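Local coordinates for bacteriocin immunity protein (Pseudomonas aeruginosa, PDB 6W0V) that probably protects its producer cell by binding the nuclease domain of pyocin S8, a DNA-cutting toxin, and blocking its activity, at residues 40-50 with 64-72. The protein carries 1 engineered substitution. Residues are numbered along the deposited sequence; the frame is centred on the assembly and turned at random.
Sequences AAQHPDGTDII and VLKRIKEWR
P44 and W71 meet on the outer side of this contact. P44 CD sits over the face of the indole, 3.5 Å from the centroid of the six-membered ring of W71, in a CH-pi contact. The W71 side chain leaves its helix with CG anti to the backbone N (chi1 -166°), which lays the indole against residues 42-44. H43 fills the hollow beside it. One face of its imidazole takes I49 CD1, and the opposite face looks toward W71, with the two ring planes oblique. H43 ND1 accepts from the D45 backbone N in the ring plane, which helps to fix the ring's rotation. A water links H43 NE2 to R67 O.

Deeper in, A41 CB is a small bump between the branches of I68, 3.7 Å from I68 CG1. I49 CG1 slides past R67 CB at 3.4 Å. V64 CG2 fits against I49 O and I50 CA.

Arginines clamp both ends. R67 NE and NH2 both donate to I49 O, NH2 at 2.7 Å. R72 NH1 reaches A41 O from above the carbonyl plane, and Q42 OE1 almost straight (2.7 Å, 175°).

F12 and I16 of helix 9-21 back this layer. The arrangement belongs to the four-helix fold of colicin immunity proteins, in which the short helix 48-51 packs on the last helix; here T47 and D48 touch the nuclease chain of pyocin S8.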
ATOM      1  N   ALA B  40      17.108   2.891   5.740  1.00 15.31           N
ATOM      2  CA  ALA B  40      17.923   3.139   6.952  1.00 14.79           C
ATOM      3  C   ALA B  40      17.833   1.913   7.852  1.00 14.90           C
ATOM      4  O   ALA B  40      18.866   1.488   8.378  1.00 15.76           O
ATOM      5  CB  ALA B  40      17.437   4.365   7.666  1.00 15.64           C
ATOM      6  N   ALA B  41      16.628   1.391   8.054  1.00 13.73           N
ATOM      7  CA  ALA B  41      16.379   0.369   9.094  1.00 13.39           C
ATOM      8  C   ALA B  41      17.255  -0.855   8.836  1.00 12.37           C
ATOM      9  O   ALA B  41      17.733  -1.445   9.799  1.00 13.28           O
ATOM     10  CB  ALA B  41      14.936  -0.017   9.141  1.00 14.23           C
ATOM     11  N   GLN B  42      17.409  -1.252   7.576  1.00 13.55           N
ATOM     12  CA  GLN B  42      18.080  -2.509   7.180  1.00 14.06           C
ATOM     13  C   GLN B  42      17.415  -3.682   7.875  1.00 13.68           C
ATOM     14  O   GLN B  42      18.089  -4.680   8.169  1.00 17.03           O
ATOM     15  CB  GLN B  42      19.558  -2.476   7.519  1.00 14.12           C
ATOM     16  CG  GLN B  42      20.295  -1.384   6.788  1.00 15.01           C
ATOM     17  CD  GLN B  42      21.691  -1.329   7.330  1.00 15.41           C
ATOM     18  OE1 GLN B  42      21.921  -0.726   8.363  1.00 16.45           O
ATOM     19  NE2 GLN B  42      22.608  -2.006   6.666  1.00 16.60           N
ATOM     20  N   HIS B  43      16.126  -3.554   8.128  1.00 14.04           N
ATOM     21  CA  HIS B  43      15.345  -4.666   8.689  1.00 14.31           C
ATOM     22  C   HIS B  43      15.093  -5.639   7.556  1.00 13.87           C
ATOM     23  O   HIS B  43      14.682  -5.217   6.481  1.00 14.29           O
ATOM     24  CB  HIS B  43      14.056  -4.174   9.306  1.00 14.81           C
ATOM     25  CG  HIS B  43      13.478  -5.209  10.182  1.00 14.67           C
ATOM     26  ND1 HIS B  43      12.993  -6.395   9.700  1.00 15.81           N
ATOM     27  CD2 HIS B  43      13.410  -5.278  11.525  1.00 15.74           C
ATOM     28  CE1 HIS B  43      12.590  -7.138  10.709  1.00 17.56           C
ATOM     29  NE2 HIS B  43      12.838  -6.470  11.845  1.00 18.61           N
ATOM     30  N   PRO B  44      15.321  -6.948   7.751  1.00 14.96           N
ATOM     31  CA  PRO B  44      15.087  -7.926   6.697  1.00 16.08           C
ATOM     32  C   PRO B  44      13.642  -7.908   6.187  1.00 16.55           C
ATOM     33  O   PRO B  44      13.420  -8.304   5.079  1.00 19.05           O
ATOM     34  CB  PRO B  44      15.390  -9.288   7.331  1.00 17.38           C
ATOM     35  CG  PRO B  44      15.466  -9.011   8.817  1.00 19.67           C
ATOM     36  CD  PRO B  44      15.854  -7.557   8.973  1.00 16.11           C
ATOM     37  N   ASP B  45      12.705  -7.449   7.011  1.00 15.77           N
ATOM     38  CA  ASP B  45      11.258  -7.483   6.691  1.00 16.01           C
ATOM     39  C   ASP B  45      10.893  -6.207   5.944  1.00 14.91           C
ATOM     40  O   ASP B  45       9.748  -6.106   5.485  1.00 13.88           O
ATOM     41  CB  ASP B  45      10.424  -7.718   7.944  1.00 18.25           C
ATOM     42  CG  ASP B  45      10.640  -9.106   8.509  1.00 20.46           C
ATOM     43  OD1 ASP B  45      11.110  -9.986   7.747  1.00 24.32           O
ATOM     44  OD2 ASP B  45      10.327  -9.303   9.686  1.00 24.74           O
ATOM     45  N   GLY B  46      11.846  -5.296   5.784  1.00 15.17           N
ATOM     46  CA  GLY B  46      11.638  -4.089   4.970  1.00 14.55           C
ATOM     47  C   GLY B  46      10.340  -3.404   5.351  1.00 13.55           C
ATOM     48  O   GLY B  46      10.063  -3.192   6.530  1.00 14.33           O
ATOM     49  N   THR B  47       9.491  -3.116   4.386  1.00 13.57           N
ATOM     50  CA  THR B  47       8.293  -2.297   4.633  1.00 14.03           C
ATOM     51  C   THR B  47       7.332  -3.032   5.557  1.00 13.18           C
ATOM     52  O   THR B  47       6.470  -2.366   6.127  1.00 14.16           O
ATOM     53  CB  THR B  47       7.613  -1.942   3.312  1.00 14.02           C
ATOM     54  OG1 THR B  47       7.391  -3.157   2.598  1.00 14.71           O
ATOM     55  CG2 THR B  47       8.446  -0.990   2.483  1.00 15.34           C
ATOM     56  N   ASP B  48       7.465  -4.349   5.698  1.00 14.26           N
ATOM     57  CA  ASP B  48       6.531  -5.126   6.545  1.00 14.58           C
ATOM     58  C   ASP B  48       6.596  -4.589   7.964  1.00 14.80           C
ATOM     59  O   ASP B  48       5.594  -4.630   8.650  1.00 15.79           O
ATOM     60  CB  ASP B  48       6.878  -6.606   6.582  1.00 15.98           C
ATOM     61  CG  ASP B  48       6.549  -7.315   5.293  1.00 15.80           C
ATOM     62  OD1 ASP B  48       6.112  -6.625   4.347  1.00 16.85           O
ATOM     63  OD2 ASP B  48       6.734  -8.525   5.250  1.00 18.66           O
ATOM     64  N   ILE B  49       7.763  -4.107   8.361  1.00 15.64           N
ATOM     65  CA  ILE B  49       7.983  -3.652   9.756  1.00 16.63           C
ATOM     66  C   ILE B  49       7.055  -2.462  10.029  1.00 14.96           C
ATOM     67  O   ILE B  49       6.665  -2.257  11.178  1.00 15.73           O
ATOM     68  CB  ILE B  49       9.478  -3.348   9.945  1.00 19.60           C
ATOM     69  CG1 ILE B  49       9.941  -3.737  11.347  1.00 23.98           C
ATOM     70  CG2 ILE B  49       9.803  -1.917   9.562  1.00 19.02           C
ATOM     71  CD1 ILE B  49       9.954  -5.239  11.558  1.00 28.23           C
ATOM     72  N   ILE B  50       6.658  -1.731   8.985  1.00 14.37           N
ATOM     73  CA  ILE B  50       5.704  -0.601   9.097  1.00 14.59           C
ATOM     74  C   ILE B  50       4.302  -1.108   8.781  1.00 13.79           C
ATOM     75  O   ILE B  50       3.379  -0.841   9.545  1.00 15.05           O
ATOM     76  CB  ILE B  50       6.092   0.520   8.123  1.00 14.44           C
ATOM     77  CG1 ILE B  50       7.521   1.010   8.377  1.00 15.15           C
ATOM     78  CG2 ILE B  50       5.077   1.643   8.198  1.00 15.78           C
ATOM     79  CD1 ILE B  50       8.098   1.793   7.230  1.00 15.79           C
ATOM     80  N   VAL B  64       6.966   0.389  15.330  1.00 16.24           N
ATOM     81  CA  VAL B  64       7.894   0.351  14.173  1.00 15.44           C
ATOM     82  C   VAL B  64       9.288   0.699  14.678  1.00 15.18           C
ATOM     83  O   VAL B  64      10.233   0.005  14.336  1.00 15.81           O
ATOM     84  CB  VAL B  64       7.474   1.331  13.075  1.00 15.86           C
ATOM     85  CG1 VAL B  64       8.541   1.406  11.997  1.00 17.01           C
ATOM     86  CG2 VAL B  64       6.111   0.978  12.496  1.00 15.95           C
ATOM     87  N   LEU B  65       9.390   1.780  15.447  1.00 15.10           N
ATOM     88  CA  LEU B  65      10.698   2.253  15.941  1.00 15.25           C
ATOM     89  C   LEU B  65      11.313   1.134  16.771  1.00 14.69           C
ATOM     90  O   LEU B  65      12.482   0.830  16.552  1.00 15.04           O
ATOM     91  CB  LEU B  65      10.506   3.518  16.766  1.00 17.38           C
ATOM     92  CG  LEU B  65      11.800   4.103  17.312  1.00 19.02           C
ATOM     93  CD1 LEU B  65      12.643   4.707  16.199  1.00 19.66           C
ATOM     94  CD2 LEU B  65      11.489   5.131  18.386  1.00 20.25           C
ATOM     95  N   LYS B  66      10.526   0.529  17.658  1.00 15.53           N
ATOM     96  CA  LYS B  66      11.007  -0.600  18.483  1.00 16.56           C
ATOM     97  C   LYS B  66      11.496  -1.727  17.575  1.00 16.07           C
ATOM     98  O   LYS B  66      12.574  -2.253  17.779  1.00 15.86           O
ATOM     99  CB  LYS B  66       9.897  -1.140  19.376  1.00 18.00           C
ATOM    100  CG  LYS B  66      10.379  -2.222  20.326  1.00 19.67           C
ATOM    101  CD  LYS B  66       9.289  -2.951  21.051  1.00 24.07           C
ATOM    102  CE  LYS B  66       8.756  -4.131  20.272  1.00 27.59           C
ATOM    103  NZ  LYS B  66       7.922  -5.017  21.116  1.00 31.11           N
ATOM    104  N   ARG B  67      10.700  -2.117  16.589  1.00 14.98           N
ATOM    105  CA  ARG B  67      11.077  -3.273  15.747  1.00 15.88           C
ATOM    106  C   ARG B  67      12.396  -2.957  15.043  1.00 14.65           C
ATOM    107  O   ARG B  67      13.250  -3.855  14.932  1.00 16.04           O
ATOM    108  CB  ARG B  67       9.935  -3.602  14.794  1.00 16.29           C
ATOM    109  CG  ARG B  67       8.742  -4.193  15.525  1.00 18.32           C
ATOM    110  CD  ARG B  67       7.743  -4.744  14.545  1.00 20.02           C
ATOM    111  NE  ARG B  67       7.007  -3.735  13.813  1.00 18.51           N
ATOM    112  CZ  ARG B  67       5.980  -3.042  14.289  1.00 17.52           C
ATOM    113  NH1 ARG B  67       5.583  -3.191  15.538  1.00 18.13           N
ATOM    114  NH2 ARG B  67       5.327  -2.200  13.511  1.00 18.39           N
ATOM    115  N   ILE B  68      12.578  -1.711  14.625  1.00 14.37           N
ATOM    116  CA  ILE B  68      13.813  -1.299  13.909  1.00 14.50           C
ATOM    117  C   ILE B  68      14.965  -1.307  14.894  1.00 13.93           C
ATOM    118  O   ILE B  68      15.996  -1.887  14.595  1.00 14.51           O
ATOM    119  CB  ILE B  68      13.626   0.075  13.265  1.00 14.39           C
ATOM    120  CG1 ILE B  68      12.641  -0.055  12.106  1.00 14.28           C
ATOM    121  CG2 ILE B  68      14.958   0.649  12.832  1.00 14.35           C
ATOM    122  CD1 ILE B  68      12.232   1.248  11.497  1.00 15.64           C
ATOM    123  N   LYS B  69      14.754  -0.682  16.039  1.00 14.21           N
ATOM    124  CA  LYS B  69      15.833  -0.559  17.031  1.00 13.74           C
ATOM    125  C   LYS B  69      16.211  -1.940  17.541  1.00 13.66           C
ATOM    126  O   LYS B  69      17.398  -2.203  17.678  1.00 14.59           O
ATOM    127  CB  LYS B  69      15.348   0.320  18.166  1.00 14.85           C
ATOM    128  CG  LYS B  69      15.320   1.788  17.818  1.00 16.28           C
ATOM    129  CD  LYS B  69      14.641   2.594  18.867  1.00 16.40           C
ATOM    130  CE  LYS B  69      15.306   2.480  20.218  1.00 17.52           C
ATOM    131  NZ  LYS B  69      14.539   3.294  21.176  1.00 20.02           N
ATOM    132  N   GLU B  70      15.225  -2.768  17.843  1.00 14.69           N
ATOM    133  CA  GLU B  70      15.521  -4.081  18.452  1.00 16.22           C
ATOM    134  C   GLU B  70      16.310  -4.897  17.451  1.00 14.89           C
ATOM    135  O   GLU B  70      17.285  -5.545  17.817  1.00 17.75           O
ATOM    136  CB  GLU B  70      14.267  -4.835  18.834  1.00 17.13           C
ATOM    137  CG  GLU B  70      13.646  -4.278  20.073  1.00 17.68           C
ATOM    138  CD  GLU B  70      12.577  -5.189  20.622  1.00 20.23           C
ATOM    139  OE1 GLU B  70      12.073  -6.035  19.864  1.00 23.98           O
ATOM    140  OE2 GLU B  70      12.267  -5.049  21.793  1.00 23.11           O
ATOM    141  N   TRP B  71      15.881  -4.868  16.204  1.00 14.73           N
ATOM    142  CA  TRP B  71      16.547  -5.702  15.204  1.00 15.52           C
ATOM    143  C   TRP B  71      17.992  -5.242  15.039  1.00 14.36           C
ATOM    144  O   TRP B  71      18.915  -6.074  15.038  1.00 14.83           O
ATOM    145  CB  TRP B  71      15.771  -5.651  13.898  1.00 16.91           C
ATOM    146  CG  TRP B  71      16.305  -6.762  13.080  1.00 20.52           C
ATOM    147  CD1 TRP B  71      16.016  -8.088  13.201  1.00 22.05           C
ATOM    148  CD2 TRP B  71      17.407  -6.658  12.186  1.00 21.88           C
ATOM    149  NE1 TRP B  71      16.813  -8.816  12.369  1.00 24.02           N
ATOM    150  CE2 TRP B  71      17.677  -7.965  11.735  1.00 22.93           C
ATOM    151  CE3 TRP B  71      18.148  -5.583  11.692  1.00 22.84           C
ATOM    152  CZ2 TRP B  71      18.687  -8.232  10.823  1.00 26.16           C
ATOM    153  CZ3 TRP B  71      19.133  -5.851  10.771  1.00 24.95           C
ATOM    154  CH2 TRP B  71      19.395  -7.153  10.350  1.00 27.88           C
ATOM    155  N   ARG B  72      18.192  -3.939  14.926  1.00 13.51           N
ATOM    156  CA  ARG B  72      19.541  -3.375  14.715  1.00 13.75           C
ATOM    157  C   ARG B  72      20.392  -3.663  15.942  1.00 13.46           C
ATOM    158  O   ARG B  72      21.517  -4.120  15.767  1.00 14.23           O
ATOM    159  CB  ARG B  72      19.428  -1.880  14.469  1.00 13.51           C
ATOM    160  CG  ARG B  72      18.763  -1.612  13.133  1.00 13.94           C
ATOM    161  CD  ARG B  72      18.661  -0.149  12.848  1.00 14.42           C
ATOM    162  NE  ARG B  72      19.993   0.374  12.684  1.00 13.94           N
ATOM    163  CZ  ARG B  72      20.750   0.248  11.606  1.00 13.62           C
ATOM    164  NH1 ARG B  72      20.281  -0.348  10.520  1.00 13.32           N
ATOM    165  NH2 ARG B  72      21.964   0.771  11.606  1.00 14.00           N
TER
HETATM  166  O   HOH W   1      15.902  -2.556  11.616  1.00 20.74           O
HETATM  167  O   HOH W   2      23.734   0.585   9.541  1.00 18.32           O
HETATM  168  O   HOH W   3      12.619  -6.262  14.756  1.00 25.22           O
HETATM  169  O   HOH W   4       3.168  -0.840  12.386  1.00 16.82           O